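Local coordinates for protein ICChI, a glycosylated chitinase (PDB 6IDN) that probably hydrolyses chitin as a glycosylated plant enzyme of glycoside hydrolase family 18, and also has lysozyme activity, at residues I28-L33 against L44-H49; A53-K58 against S109-L114; I122-E127 against T136-L141; G129-Y134 against P163-R168. All coordinates share one frame; numbering follows the deposited sequence. Where two conformers were deposited one is given.

From the N terminus, contact 1 comes first: the chain leaves strand 27-36, turns through strand 43-44 and brings 44-49 back against it. Contact 2 follows in series, closing a long excursion through helix 60-69, strand 73-80 and helix 90-103 by setting the loop 53-58 beside 109-114; Leu44 and Leu46 of contact 1 meet Leu114 there. Contacts 3 and 4 cross, since 129-134 lies between the two segments of contact 3, while 136-141 falls inside the span of contact 4. Contact 3 packs barrel strand 121-126 on helix 134-148, and contact 4 joins the loops after strands 121-126 and 153-156, with Tyr166 and Leu167 resting on the end of contact 3's strand.

Contact 1 of 4, residues I28-L33 against L44-H49; sequences INIGFL and LNLTKH. With NAG (2-acetamido-2-deoxy-beta-D-glucopyranose), chain B.
Phe32 and Asn45 are joined through their main chains by two hydrogen bonds, Phe32 N to Asn45 O at 3.0 Å and Asn45 N to Phe32 O at 2.9 Å. Next to them Leu33 and Leu44 form a non-hydrogen-bonded antiparallel pair. The peptide bond before Phe32 is cis, and Gly31 suits this place because a CB there would run into the Phe32 ring.

The apolar contacts are made by branched side chains. Ile30 CG2 meets Leu46 CD2 at 3.5 Å. Leu33 sends CD1 to Leu44 CB at 3.9 Å, the two side chains crossing at about a right angle. Methyls also pack on backbone carbonyls: Leu46 CD2 lies 3.6 Å from Gly31 O, and Leu44 CD1 rests 3.5 Å from Phe32 O.

Asn45 is glycosylated: its ND2 is bonded covalently to C1 of the N-acetylglucosamine, as expected of the sequon Asn-Leu-Thr. With CG anti to the backbone N (chi1 -176°), its OD1 accepts from Thr47 N at 2.8 Å, an Asx turn that steadies the sugar-bearing amide.

Strand 27-36 runs parallel between strands 2-7 and 73-80 of the barrel. Leu44 packs on Leu76 of the latter, and Thr47 OG1 bonds to Gly8 O just beyond the former.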
loop_
_atom_site.group_PDB
_atom_site.type_symbol
_atom_site.label_atom_id
_atom_site.label_comp_id
_atom_site.label_asym_id
_atom_site.label_seq_id
_atom_site.Cartn_x
_atom_site.Cartn_y
_atom_site.Cartn_z
ATOM N N ILE A 28 5.329 2.732 -5.394
ATOM C CA ILE A 28 5.867 1.484 -4.854
ATOM C C ILE A 28 5.535 1.443 -3.376
ATOM O O ILE A 28 5.937 2.339 -2.627
ATOM C CB ILE A 28 7.391 1.362 -5.028
ATOM C CG1 ILE A 28 7.836 1.773 -6.432
ATOM C CG2 ILE A 28 7.862 -0.066 -4.686
ATOM C CD1 ILE A 28 7.432 0.813 -7.495
ATOM N N ASN A 29 4.837 0.395 -2.948
ATOM C CA ASN A 29 4.619 0.150 -1.522
ATOM C C ASN A 29 5.659 -0.853 -1.043
ATOM O O ASN A 29 5.633 -2.017 -1.452
ATOM C CB ASN A 29 3.219 -0.390 -1.254
ATOM C CG ASN A 29 2.142 0.582 -1.624
ATOM O OD1 ASN A 29 2.248 1.773 -1.339
ATOM N ND2 ASN A 29 1.075 0.072 -2.246
ATOM N N ILE A 30 6.547 -0.421 -0.152
ATOM C CA ILE A 30 7.572 -1.301 0.408
ATOM C C ILE A 30 6.981 -1.961 1.653
ATOM O O ILE A 30 6.716 -1.291 2.655
ATOM C CB ILE A 30 8.859 -0.534 0.746
ATOM C CG1 ILE A 30 9.491 0.092 -0.507
ATOM C CG2 ILE A 30 9.857 -1.446 1.483
ATOM C CD1 ILE A 30 10.799 0.851 -0.227
ATOM N N GLY A 31 6.778 -3.272 1.605
ATOM C CA GLY A 31 6.209 -4.012 2.728
ATOM C C GLY A 31 7.239 -4.992 3.260
ATOM O O GLY A 31 8.024 -5.541 2.483
ATOM N N PHE A 32 7.243 -5.220 4.581
ATOM C CA PHE A 32 6.269 -4.709 5.549
ATOM C C PHE A 32 6.905 -4.370 6.884
ATOM O O PHE A 32 7.875 -5.004 7.293
ATOM C CB PHE A 32 5.162 -5.737 5.815
ATOM C CG PHE A 32 4.206 -5.904 4.677
ATOM C CD1 PHE A 32 3.300 -4.895 4.361
ATOM C CD2 PHE A 32 4.214 -7.063 3.920
ATOM C CE1 PHE A 32 2.398 -5.052 3.308
ATOM C CE2 PHE A 32 3.330 -7.223 2.865
ATOM C CZ PHE A 32 2.425 -6.213 2.552
ATOM N N LEU A 33 6.351 -3.381 7.582
ATOM C CA LEU A 33 6.656 -3.202 9.002
ATOM C C LEU A 33 5.733 -4.150 9.759
ATOM O O LEU A 33 4.533 -3.894 9.891
ATOM C CB LEU A 33 6.458 -1.750 9.431
ATOM C CG LEU A 33 7.105 -1.338 10.757
ATOM C CD1 LEU A 33 8.622 -1.220 10.593
ATOM C CD2 LEU A 33 6.533 -0.027 11.261
ATOM N N LEU A 44 11.094 -4.259 10.703
ATOM C CA LEU A 44 10.870 -4.172 9.268
ATOM C C LEU A 44 11.356 -5.453 8.607
ATOM O O LEU A 44 12.459 -5.924 8.893
ATOM C CB LEU A 44 11.588 -2.958 8.680
ATOM C CG LEU A 44 11.519 -2.749 7.168
ATOM C CD1 LEU A 44 10.108 -2.347 6.737
ATOM C CD2 LEU A 44 12.560 -1.721 6.735
ATOM N N ASN A 45 10.528 -6.010 7.724
ATOM C CA ASN A 45 10.791 -7.280 7.056
ATOM C C ASN A 45 10.842 -7.011 5.561
ATOM O O ASN A 45 9.819 -6.669 4.958
ATOM C CB ASN A 45 9.695 -8.288 7.400
ATOM C CG ASN A 45 9.944 -9.667 6.826
ATOM O OD1 ASN A 45 10.313 -9.831 5.658
ATOM N ND2 ASN A 45 9.738 -10.676 7.656
ATOM N N LEU A 46 12.019 -7.153 4.963
ATOM C CA LEU A 46 12.167 -7.076 3.514
ATOM C C LEU A 46 12.623 -8.423 2.971
ATOM O O LEU A 46 13.391 -8.501 2.010
ATOM C CB LEU A 46 13.131 -5.961 3.117
ATOM C CG LEU A 46 12.724 -4.553 3.571
ATOM C CD1 LEU A 46 13.698 -3.483 3.096
ATOM C CD2 LEU A 46 11.290 -4.233 3.111
ATOM N N THR A 47 12.104 -9.493 3.585
ATOM C CA THR A 47 12.476 -10.887 3.354
ATOM C C THR A 47 13.964 -11.009 3.047
ATOM O O THR A 47 14.793 -10.583 3.862
ATOM C CB THR A 47 11.602 -11.521 2.258
ATOM O OG1 THR A 47 11.741 -10.818 1.018
ATOM C CG2 THR A 47 10.140 -11.486 2.686
ATOM N N LYS A 48 14.329 -11.580 1.902
ATOM C CA LYS A 48 15.740 -11.839 1.635
ATOM C C LYS A 48 16.420 -10.723 0.848
ATOM O O LYS A 48 17.548 -10.910 0.390
ATOM C CB LYS A 48 15.919 -13.173 0.899
ATOM C CG LYS A 48 14.980 -14.298 1.337
ATOM C CD LYS A 48 15.008 -14.587 2.839
ATOM C CE LYS A 48 13.913 -15.607 3.194
ATOM N NZ LYS A 48 14.031 -16.157 4.585
ATOM N N HIS A 49 15.770 -9.573 0.681
ATOM C CA HIS A 49 16.430 -8.443 0.033
ATOM C C HIS A 49 17.618 -7.961 0.855
ATOM O O HIS A 49 18.733 -7.824 0.340
ATOM C CB HIS A 49 15.439 -7.299 -0.171
ATOM C CG HIS A 49 14.484 -7.520 -1.302
ATOM N ND1 HIS A 49 14.884 -7.518 -2.619
ATOM C CD2 HIS A 49 13.142 -7.711 -1.316
ATOM C CE1 HIS A 49 13.835 -7.721 -3.396
ATOM N NE2 HIS A 49 12.766 -7.839 -2.630
HETATM C C1 NAG B . 9.902 -12.034 7.244
HETATM C C2 NAG B . 10.405 -12.890 8.396
HETATM C C3 NAG B . 10.455 -14.362 7.981
HETATM C C4 NAG B . 9.095 -14.794 7.445
HETATM C C5 NAG B . 8.665 -13.857 6.320
HETATM C C6 NAG B . 7.288 -14.155 5.776
HETATM C C7 NAG B . 11.918 -11.959 10.096
HETATM C C8 NAG B . 13.323 -11.534 10.401
HETATM N N2 NAG B . 11.705 -12.432 8.862
HETATM O O3 NAG B . 10.796 -15.158 9.110
HETATM O O4 NAG B . 9.148 -16.132 6.958
HETATM O O5 NAG B . 8.628 -12.513 6.813
HETATM O O6 NAG B . 6.300 -14.000 6.787
HETATM O O7 NAG B . 11.017 -11.879 10.929
#

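Contact 2 of 4, residues A53-K58 against S109-L114; sequences ATSACK and SESRPL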
loop_
_atom_site.group_PDB
_atom_site.type_symbol
_atom_site.label_atom_id
_atom_site.label_comp_id
_atom_site.label_asym_id
_atom_site.label_seq_id
_atom_site.Cartn_x
_atom_site.Cartn_y
_atom_site.Cartn_z
ATOM N N ALA A 53 17.441 -5.002 10.558
ATOM C CA ALA A 53 17.830 -4.943 11.962
ATOM C C ALA A 53 19.338 -4.896 12.150
ATOM O O ALA A 53 19.802 -4.453 13.207
ATOM C CB ALA A 53 17.244 -6.135 12.721
ATOM N N THR A 54 20.117 -5.335 11.158
ATOM C CA THR A 54 21.573 -5.289 11.238
ATOM C C THR A 54 22.172 -4.236 10.308
ATOM O O THR A 54 23.332 -4.363 9.900
ATOM C CB THR A 54 22.177 -6.664 10.943
ATOM O OG1 THR A 54 22.177 -6.901 9.530
ATOM C CG2 THR A 54 21.380 -7.756 11.644
ATOM N N SER A 55 21.392 -3.209 9.958
ATOM C CA SER A 55 21.857 -2.014 9.254
ATOM C C SER A 55 22.352 -2.295 7.838
ATOM O O SER A 55 23.105 -1.494 7.273
ATOM C CB SER A 55 22.942 -1.290 10.056
ATOM O OG SER A 55 22.369 -0.636 11.178
ATOM N N ALA A 56 21.927 -3.399 7.232
ATOM C CA ALA A 56 22.341 -3.750 5.881
ATOM C C ALA A 56 21.338 -3.317 4.816
ATOM O O ALA A 56 21.421 -3.779 3.677
ATOM C CB ALA A 56 22.590 -5.257 5.782
ATOM N N CYS A 57 20.390 -2.446 5.152
ATOM C CA CYS A 57 19.443 -1.943 4.167
ATOM C C CYS A 57 19.637 -0.467 3.856
ATOM O O CYS A 57 18.855 0.095 3.088
ATOM C CB CYS A 57 18.000 -2.164 4.636
ATOM S SG CYS A 57 17.427 -3.876 4.672
ATOM N N LYS A 58 20.651 0.178 4.429
ATOM C CA LYS A 58 20.812 1.610 4.212
ATOM C C LYS A 58 21.122 1.940 2.758
ATOM O O LYS A 58 20.845 3.060 2.316
ATOM C CB LYS A 58 21.899 2.158 5.137
ATOM C CG LYS A 58 21.446 2.302 6.584
ATOM C CD LYS A 58 22.328 3.283 7.341
ATOM C CE LYS A 58 22.224 3.064 8.829
ATOM N NZ LYS A 58 20.929 3.572 9.338
ATOM N N SER A 109 16.417 9.884 13.214
ATOM C CA SER A 109 16.507 8.981 14.350
ATOM C C SER A 109 17.970 8.645 14.589
ATOM O O SER A 109 18.868 9.153 13.906
ATOM C CB SER A 109 15.683 7.708 14.119
ATOM O OG SER A 109 16.355 6.871 13.185
ATOM N N GLU A 110 18.224 7.795 15.586
ATOM C CA GLU A 110 19.594 7.380 15.824
ATOM C C GLU A 110 20.105 6.487 14.703
ATOM O O GLU A 110 21.325 6.393 14.514
ATOM C CB GLU A 110 19.704 6.691 17.190
ATOM C CG GLU A 110 19.214 7.599 18.331
ATOM C CD GLU A 110 19.293 6.973 19.718
ATOM O OE1 GLU A 110 19.981 5.937 19.877
ATOM O OE2 GLU A 110 18.670 7.538 20.654
ATOM N N SER A 111 19.202 5.867 13.944
ATOM C CA SER A 111 19.602 5.046 12.802
ATOM C C SER A 111 18.372 4.796 11.942
ATOM O O SER A 111 17.442 4.110 12.380
ATOM C CB SER A 111 20.231 3.739 13.266
ATOM O OG SER A 111 20.509 2.902 12.157
ATOM N N ARG A 112 18.363 5.352 10.730
ATOM C CA ARG A 112 17.241 5.155 9.817
ATOM C C ARG A 112 17.446 3.867 9.030
ATOM O O ARG A 112 18.497 3.708 8.392
ATOM C CB ARG A 112 17.103 6.337 8.877
ATOM C CG ARG A 112 16.679 7.644 9.578
ATOM C CD ARG A 112 16.703 8.839 8.642
ATOM N NE ARG A 112 15.954 8.581 7.414
ATOM C CZ ARG A 112 14.682 8.925 7.226
ATOM N NH1 ARG A 112 13.988 9.551 8.188
ATOM N NH2 ARG A 112 14.101 8.642 6.066
ATOM N N PRO A 113 16.498 2.923 9.068
ATOM C CA PRO A 113 16.745 1.594 8.486
ATOM C C PRO A 113 17.062 1.604 7.003
ATOM O O PRO A 113 17.824 0.744 6.549
ATOM C CB PRO A 113 15.437 0.845 8.771
ATOM C CG PRO A 113 14.884 1.511 9.991
ATOM C CD PRO A 113 15.235 2.973 9.821
ATOM N N LEU A 114 16.492 2.527 6.227
ATOM C CA LEU A 114 16.715 2.570 4.787
ATOM C C LEU A 114 17.564 3.766 4.366
ATOM O O LEU A 114 17.512 4.179 3.201
ATOM C CB LEU A 114 15.376 2.590 4.043
ATOM C CG LEU A 114 14.358 1.532 4.467
ATOM C CD1 LEU A 114 13.054 1.686 3.675
ATOM C CD2 LEU A 114 14.925 0.126 4.282
HETATM O O HOH W 1 19.353 -1.116 7.547
#
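Lys58 reaches across to 109-114 and bonds there twice through its ammonium group, to Ser111 OG at 2.9 Å and to Arg112 O at 2.6 Å. Its chain runs nearly extended through chi2 and chi3 and then bends at chi4 (-74°), which turns NZ in between the two oxygens. The carbonyl of Arg112 receives it from above its plane, 45° out. Ser111 holds OG anti to the backbone N (chi1 175°), presenting it as acceptor; a long flexible cation suits a place where two oxygens of the neighbouring loop lie within its reach.

Cys57 and Leu114 supply the apolar part, Cys57 CB lying 3.9 Å from Leu114 CD2. A water ties the backbones as well, accepting from Cys57 N at 2.9 Å and donating to Pro113 O at 2.6 Å. Arg112 turns its guanidinium the other way, NE bonding to Gly115 O and NH1 to Leu105 O, so it braces its own loop. Ser109 OG accepts from Ser111 N in an ST turn.

The disulfide from Cys57 to Cys50 fixes the first loop ahead of helix 60-69. Leu114 packs on Leu60 and Ile64 of that helix, while its loop, flanked by the calcium ligands Gln108 and Asp116, links helix 90-103 to strand 121-126.

Contact 3 of 4, residues I122-E127 against T136-L141; sequences IDFDIE and TLAEQL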
loop_
_atom_site.group_PDB
_atom_site.type_symbol
_atom_site.label_atom_id
_atom_site.label_comp_id
_atom_site.label_asym_id
_atom_site.label_seq_id
_atom_site.Cartn_x
_atom_site.Cartn_y
_atom_site.Cartn_z
ATOM N N ILE A 122 2.883 6.589 3.965
ATOM C CA ILE A 122 2.640 5.393 4.757
ATOM C C ILE A 122 1.404 4.709 4.207
ATOM O O ILE A 122 0.349 5.346 4.063
ATOM C CB ILE A 122 2.447 5.738 6.244
ATOM C CG1 ILE A 122 3.697 6.471 6.768
ATOM C CG2 ILE A 122 2.138 4.463 7.056
ATOM C CD1 ILE A 122 4.977 5.648 6.695
ATOM N N ASP A 123 1.537 3.423 3.896
ATOM C CA ASP A 123 0.439 2.582 3.423
ATOM C C ASP A 123 -0.045 1.726 4.589
ATOM O O ASP A 123 0.766 1.104 5.280
ATOM C CB ASP A 123 0.914 1.694 2.271
ATOM C CG ASP A 123 -0.118 0.668 1.837
ATOM O OD1 ASP A 123 -1.229 1.081 1.448
ATOM O OD2 ASP A 123 0.208 -0.540 1.850
ATOM N N PHE A 124 -1.362 1.696 4.807
ATOM C CA PHE A 124 -1.958 0.973 5.939
ATOM C C PHE A 124 -2.500 -0.355 5.411
ATOM O O PHE A 124 -3.635 -0.424 4.945
ATOM C CB PHE A 124 -3.103 1.766 6.568
ATOM C CG PHE A 124 -2.698 2.959 7.395
ATOM C CD1 PHE A 124 -1.833 3.938 6.911
ATOM C CD2 PHE A 124 -3.265 3.139 8.653
ATOM C CE1 PHE A 124 -1.514 5.041 7.683
ATOM C CE2 PHE A 124 -2.966 4.255 9.435
ATOM C CZ PHE A 124 -2.078 5.202 8.962
ATOM N N ASP A 125 -1.691 -1.413 5.493
ATOM C CA ASP A 125 -2.122 -2.743 5.046
ATOM C C ASP A 125 -2.458 -3.604 6.261
ATOM O O ASP A 125 -1.859 -4.634 6.523
ATOM C CB ASP A 125 -1.047 -3.392 4.167
ATOM C CG ASP A 125 -1.546 -4.644 3.457
ATOM O OD1 ASP A 125 -2.769 -4.897 3.461
ATOM O OD2 ASP A 125 -0.715 -5.402 2.901
ATOM N N ILE A 126 -3.435 -3.124 7.022
ATOM C CA ILE A 126 -3.803 -3.728 8.301
ATOM C C ILE A 126 -4.723 -4.917 8.024
ATOM O O ILE A 126 -5.866 -4.741 7.607
ATOM C CB ILE A 126 -4.478 -2.697 9.218
ATOM C CG1 ILE A 126 -3.608 -1.435 9.353
ATOM C CG2 ILE A 126 -4.772 -3.300 10.597
ATOM C CD1 ILE A 126 -2.127 -1.721 9.686
ATOM N N GLU A 127 -4.222 -6.131 8.260
ATOM C CA GLU A 127 -4.954 -7.358 7.970
ATOM C C GLU A 127 -5.214 -8.222 9.191
ATOM O O GLU A 127 -5.884 -9.258 9.064
ATOM C CB GLU A 127 -4.195 -8.220 6.952
ATOM C CG GLU A 127 -3.904 -7.574 5.627
ATOM C CD GLU A 127 -3.158 -8.518 4.708
ATOM O OE1 GLU A 127 -3.522 -9.715 4.658
ATOM O OE2 GLU A 127 -2.205 -8.072 4.039
ATOM N N THR A 136 -6.410 7.480 14.613
ATOM C CA THR A 136 -5.517 8.400 15.315
ATOM C C THR A 136 -4.121 8.390 14.693
ATOM O O THR A 136 -3.505 9.448 14.518
ATOM C CB THR A 136 -5.476 8.029 16.809
ATOM O OG1 THR A 136 -6.822 8.009 17.333
ATOM C CG2 THR A 136 -4.645 9.017 17.617
ATOM N N LEU A 137 -3.622 7.208 14.303
ATOM C CA LEU A 137 -2.316 7.145 13.643
ATOM C C LEU A 137 -2.315 7.972 12.361
ATOM O O LEU A 137 -1.372 8.737 12.112
ATOM C CB LEU A 137 -1.924 5.679 13.362
ATOM C CG LEU A 137 -0.613 5.431 12.602
ATOM C CD1 LEU A 137 0.571 6.078 13.347
ATOM C CD2 LEU A 137 -0.387 3.945 12.386
ATOM N N ALA A 138 -3.372 7.851 11.543
ATOM C CA ALA A 138 -3.441 8.645 10.319
ATOM C C ALA A 138 -3.477 10.132 10.638
ATOM O O ALA A 138 -2.817 10.936 9.966
ATOM C CB ALA A 138 -4.665 8.248 9.489
ATOM N N GLU A 139 -4.258 10.514 11.657
ATOM C CA GLU A 139 -4.358 11.920 12.036
ATOM C C GLU A 139 -3.019 12.447 12.543
ATOM O O GLU A 139 -2.624 13.576 12.234
ATOM C CB GLU A 139 -5.461 12.072 13.100
ATOM C CG GLU A 139 -6.900 11.978 12.496
ATOM C CD GLU A 139 -8.003 11.893 13.541
ATOM O OE1 GLU A 139 -7.702 11.588 14.715
ATOM O OE2 GLU A 139 -9.181 12.155 13.202
ATOM N N GLN A 140 -2.293 11.642 13.321
ATOM C CA GLN A 140 -1.018 12.130 13.835
ATOM C C GLN A 140 0.040 12.224 12.743
ATOM O O GLN A 140 0.874 13.137 12.786
ATOM C CB GLN A 140 -0.541 11.233 14.978
ATOM C CG GLN A 140 -1.470 11.243 16.190
ATOM C CD GLN A 140 -1.410 12.523 17.024
ATOM O OE1 GLN A 140 -2.197 12.695 17.950
ATOM N NE2 GLN A 140 -0.488 13.418 16.705
ATOM N N LEU A 141 0.016 11.310 11.769
ATOM C CA LEU A 141 0.902 11.456 10.605
ATOM C C LEU A 141 0.557 12.702 9.792
ATOM O O LEU A 141 1.452 13.399 9.297
ATOM C CB LEU A 141 0.802 10.218 9.719
ATOM C CG LEU A 141 1.487 8.979 10.286
ATOM C CD1 LEU A 141 1.055 7.733 9.518
ATOM C CD2 LEU A 141 2.995 9.112 10.237
#
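Phe124 pushes its ring end into a hollow on the helix lined by Leu137, Ala138 and Leu141; the two leucines, one helical turn apart, face the strand, with Ala138 beside them. CG stands anti to the carbonyl carbon (chi1 -74°), which sends the ring out to the helix, and CZ is the bump, 3.9 Å from Leu137 CG and 4.0 Å from Ala138 CB. The small alanine lets the ring near the helix backbone: Ala138 N and Leu141 CD1 lie at its edge, while Leu137 comes in obliquely. Leu141 CD1 also touches Ile122 CG1 at 4.0 Å, the side chains crossing at about a right angle. The axes of strand 122-126 and helix 136-141 run antiparallel (177°) and approach to 11.0 Å, as in a TIM-barrel beta-alpha-beta unit. Cutting Phe124 back to an alanine is likely to open a gap, leaving Leu137 and Leu141 without their aromatic partner. The contact is apolar and rests on shape; Asp123 and Asp125, of the family 18 motif DxxDxDxE, bond elsewhere, Asp123 to Ser77 and Tyr6, Asp125 weakly to Gln182.

Contact 4 of 4, residues G129-Y134 against P163-R168; sequences GSNDYY and PDYYLR. With NAG (2-acetamido-2-deoxy-beta-D-glucopyranose), chain C.
Gly129 meets Tyr166 at the edge of the ring, its O lying 3.1 Å from Tyr166 CE1. A water links the same two residues, 3.0 Å from Gly129 N and 2.9 Å from Tyr166 OH. The positive phi of Gly129 (80°) is easy for a residue without a side chain. Ser130 steadies the loop, its OG accepting from Asp132 N in an ST turn.

Asn131 meets the Tyr165 ring in one of two modelled conformers of that tyrosine, and its contacts there are tentative to that extent. Its CB makes a CH-pi contact 3.8 Å from the ring centroid, and Asn131 N gives a weak bond of 3.4 Å to Tyr165 OH. Chi1 of 74° puts CG between the backbone N and the carbonyl carbon, with CB over the ring face. A glycine in place of Asn131 would probably leave this face of Tyr165 without its CH-pi partner, freer to turn. Tyr134 CD2 comes 4.2 Å from Tyr166 O.

Arg168 takes the acetamide O7 of a glycan N-acetylglucosamine with NE and NH2, Pro163 CG lying over its guanidinium face; Phe162 and Asn172 complete the pocket.

The two loops lead into helices 134-148 and 168-171, beside strand 121-126, whose Ile126 touches Tyr134, Tyr166 and Leu167.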
loop_
_atom_site.group_PDB
_atom_site.type_symbol
_atom_site.label_atom_id
_atom_site.label_comp_id
_atom_site.label_asym_id
_atom_site.label_seq_id
_atom_site.Cartn_x
_atom_site.Cartn_y
_atom_site.Cartn_z
ATOM N N GLY A 129 -5.027 -8.320 13.930
ATOM C CA GLY A 129 -4.890 -7.584 15.171
ATOM C C GLY A 129 -6.029 -6.606 15.389
ATOM O O GLY A 129 -6.927 -6.435 14.558
ATOM N N SER A 130 -5.975 -5.933 16.537
ATOM C CA SER A 130 -7.016 -4.975 16.887
ATOM C C SER A 130 -7.118 -3.883 15.831
ATOM O O SER A 130 -6.113 -3.425 15.280
ATOM C CB SER A 130 -6.729 -4.346 18.251
ATOM O OG SER A 130 -7.628 -3.280 18.496
ATOM N N ASN A 131 -8.346 -3.448 15.563
ATOM C CA ASN A 131 -8.592 -2.390 14.595
ATOM C C ASN A 131 -8.483 -0.990 15.186
ATOM O O ASN A 131 -8.611 -0.015 14.443
ATOM C CB ASN A 131 -9.986 -2.548 14.007
ATOM C CG ASN A 131 -11.053 -2.150 14.992
ATOM O OD1 ASN A 131 -11.061 -2.622 16.128
ATOM N ND2 ASN A 131 -11.929 -1.233 14.585
ATOM N N ASP A 132 -8.250 -0.858 16.484
ATOM C CA ASP A 132 -8.370 0.421 17.174
ATOM C C ASP A 132 -7.185 1.349 16.910
ATOM O O ASP A 132 -6.029 0.921 16.809
ATOM C CB ASP A 132 -8.504 0.204 18.691
ATOM C CG ASP A 132 -9.876 -0.281 19.099
ATOM O OD1 ASP A 132 -10.800 -0.213 18.259
ATOM O OD2 ASP A 132 -10.039 -0.712 20.268
ATOM N N TYR A 133 -7.490 2.646 16.840
ATOM C CA TYR A 133 -6.542 3.778 16.844
ATOM C C TYR A 133 -5.793 3.985 15.534
ATOM O O TYR A 133 -4.924 4.870 15.479
ATOM C CB TYR A 133 -5.532 3.673 17.996
ATOM C CG TYR A 133 -6.209 3.460 19.320
ATOM C CD1 TYR A 133 -7.040 4.431 19.856
ATOM C CD2 TYR A 133 -6.030 2.286 20.022
ATOM C CE1 TYR A 133 -7.680 4.233 21.050
ATOM C CE2 TYR A 133 -6.667 2.072 21.210
ATOM C CZ TYR A 133 -7.481 3.053 21.737
ATOM O OH TYR A 133 -8.122 2.836 22.944
ATOM N N TYR A 134 -6.112 3.252 14.461
ATOM C CA TYR A 134 -5.502 3.569 13.171
ATOM C C TYR A 134 -6.013 4.899 12.628
ATOM O O TYR A 134 -5.300 5.572 11.860
ATOM C CB TYR A 134 -5.757 2.422 12.183
ATOM C CG TYR A 134 -4.896 1.224 12.511
ATOM C CD1 TYR A 134 -3.524 1.282 12.339
ATOM C CD2 TYR A 134 -5.453 0.053 13.015
ATOM C CE1 TYR A 134 -2.714 0.199 12.657
ATOM C CE2 TYR A 134 -4.645 -1.035 13.341
ATOM C CZ TYR A 134 -3.286 -0.959 13.154
ATOM O OH TYR A 134 -2.490 -2.033 13.474
ATOM N N PRO A 163 -18.208 -2.585 5.150
ATOM C CA PRO A 163 -17.003 -1.850 5.539
ATOM C C PRO A 163 -15.915 -2.796 6.034
ATOM O O PRO A 163 -16.248 -3.874 6.534
ATOM C CB PRO A 163 -17.506 -0.939 6.660
ATOM C CG PRO A 163 -18.619 -1.712 7.288
ATOM C CD PRO A 163 -19.268 -2.507 6.178
ATOM N N ASP A 164 -14.648 -2.406 5.869
ATOM C CA ASP A 164 -13.521 -3.226 6.291
ATOM C C ASP A 164 -13.324 -3.104 7.798
ATOM O O ASP A 164 -13.190 -1.997 8.325
ATOM C CB ASP A 164 -12.259 -2.778 5.549
ATOM C CG ASP A 164 -11.069 -3.634 5.872
ATOM O OD1 ASP A 164 -10.877 -4.662 5.190
ATOM O OD2 ASP A 164 -10.337 -3.297 6.822
ATOM N N TYR A 165 -13.314 -4.244 8.501
ATOM C CA TYR A 165 -13.172 -4.213 9.957
ATOM C C TYR A 165 -11.939 -3.428 10.377
ATOM O O TYR A 165 -12.001 -2.584 11.278
ATOM C CB TYR A 165 -13.093 -5.630 10.539
ATOM C CG TYR A 165 -12.479 -5.671 11.942
ATOM C CD1 TYR A 165 -13.196 -5.241 13.054
ATOM C CD2 TYR A 165 -11.183 -6.131 12.151
ATOM C CE1 TYR A 165 -12.635 -5.266 14.335
ATOM C CE2 TYR A 165 -10.618 -6.163 13.432
ATOM C CZ TYR A 165 -11.346 -5.727 14.518
ATOM O OH TYR A 165 -10.783 -5.767 15.791
ATOM N N TYR A 166 -10.796 -3.710 9.743
ATOM C CA TYR A 166 -9.540 -3.172 10.246
ATOM C C TYR A 166 -9.393 -1.702 9.937
ATOM O O TYR A 166 -8.812 -0.957 10.735
ATOM C CB TYR A 166 -8.353 -3.938 9.665
ATOM C CG TYR A 166 -8.375 -5.384 10.067
ATOM C CD1 TYR A 166 -7.912 -5.791 11.311
ATOM C CD2 TYR A 166 -8.891 -6.338 9.211
ATOM C CE1 TYR A 166 -7.967 -7.132 11.679
ATOM C CE2 TYR A 166 -8.948 -7.665 9.567
ATOM C CZ TYR A 166 -8.481 -8.059 10.798
ATOM O OH TYR A 166 -8.543 -9.400 11.127
ATOM N N LEU A 167 -9.903 -1.268 8.782
ATOM C CA LEU A 167 -9.584 0.048 8.260
ATOM C C LEU A 167 -10.774 0.980 8.137
ATOM O O LEU A 167 -10.596 2.113 7.669
ATOM C CB LEU A 167 -8.897 -0.076 6.892
ATOM C CG LEU A 167 -7.499 -0.671 6.978
ATOM C CD1 LEU A 167 -6.998 -1.057 5.598
ATOM C CD2 LEU A 167 -6.568 0.349 7.637
ATOM N N ARG A 168 -11.980 0.567 8.534
ATOM C CA ARG A 168 -13.119 1.455 8.303
ATOM C C ARG A 168 -12.947 2.772 9.047
ATOM O O ARG A 168 -13.225 3.834 8.488
ATOM C CB ARG A 168 -14.438 0.772 8.674
ATOM C CG ARG A 168 -14.635 0.499 10.109
ATOM C CD ARG A 168 -15.893 -0.334 10.328
ATOM N NE ARG A 168 -17.108 0.429 10.060
ATOM C CZ ARG A 168 -18.338 -0.038 10.248
ATOM N NH1 ARG A 168 -18.530 -1.284 10.687
ATOM N NH2 ARG A 168 -19.386 0.733 9.981
HETATM C C1 NAG C . -18.197 7.121 9.454
HETATM C C2 NAG C . -19.098 5.887 9.491
HETATM C C3 NAG C . -20.565 6.304 9.650
HETATM C C4 NAG C . -20.716 7.247 10.838
HETATM C C5 NAG C . -19.749 8.419 10.703
HETATM C C6 NAG C . -19.755 9.350 11.894
HETATM C C7 NAG C . -18.357 3.863 8.310
HETATM C C8 NAG C . -18.228 3.182 6.979
HETATM N N2 NAG C . -18.906 5.084 8.293
HETATM O O3 NAG C . -21.386 5.152 9.854
HETATM O O4 NAG C . -22.050 7.741 10.902
HETATM O O5 NAG C . -18.414 7.905 10.607
HETATM O O6 NAG C . -18.820 10.409 11.730
HETATM O O7 NAG C . -18.007 3.323 9.353
HETATM O O HOH W 2 -7.197 -10.375 13.476
#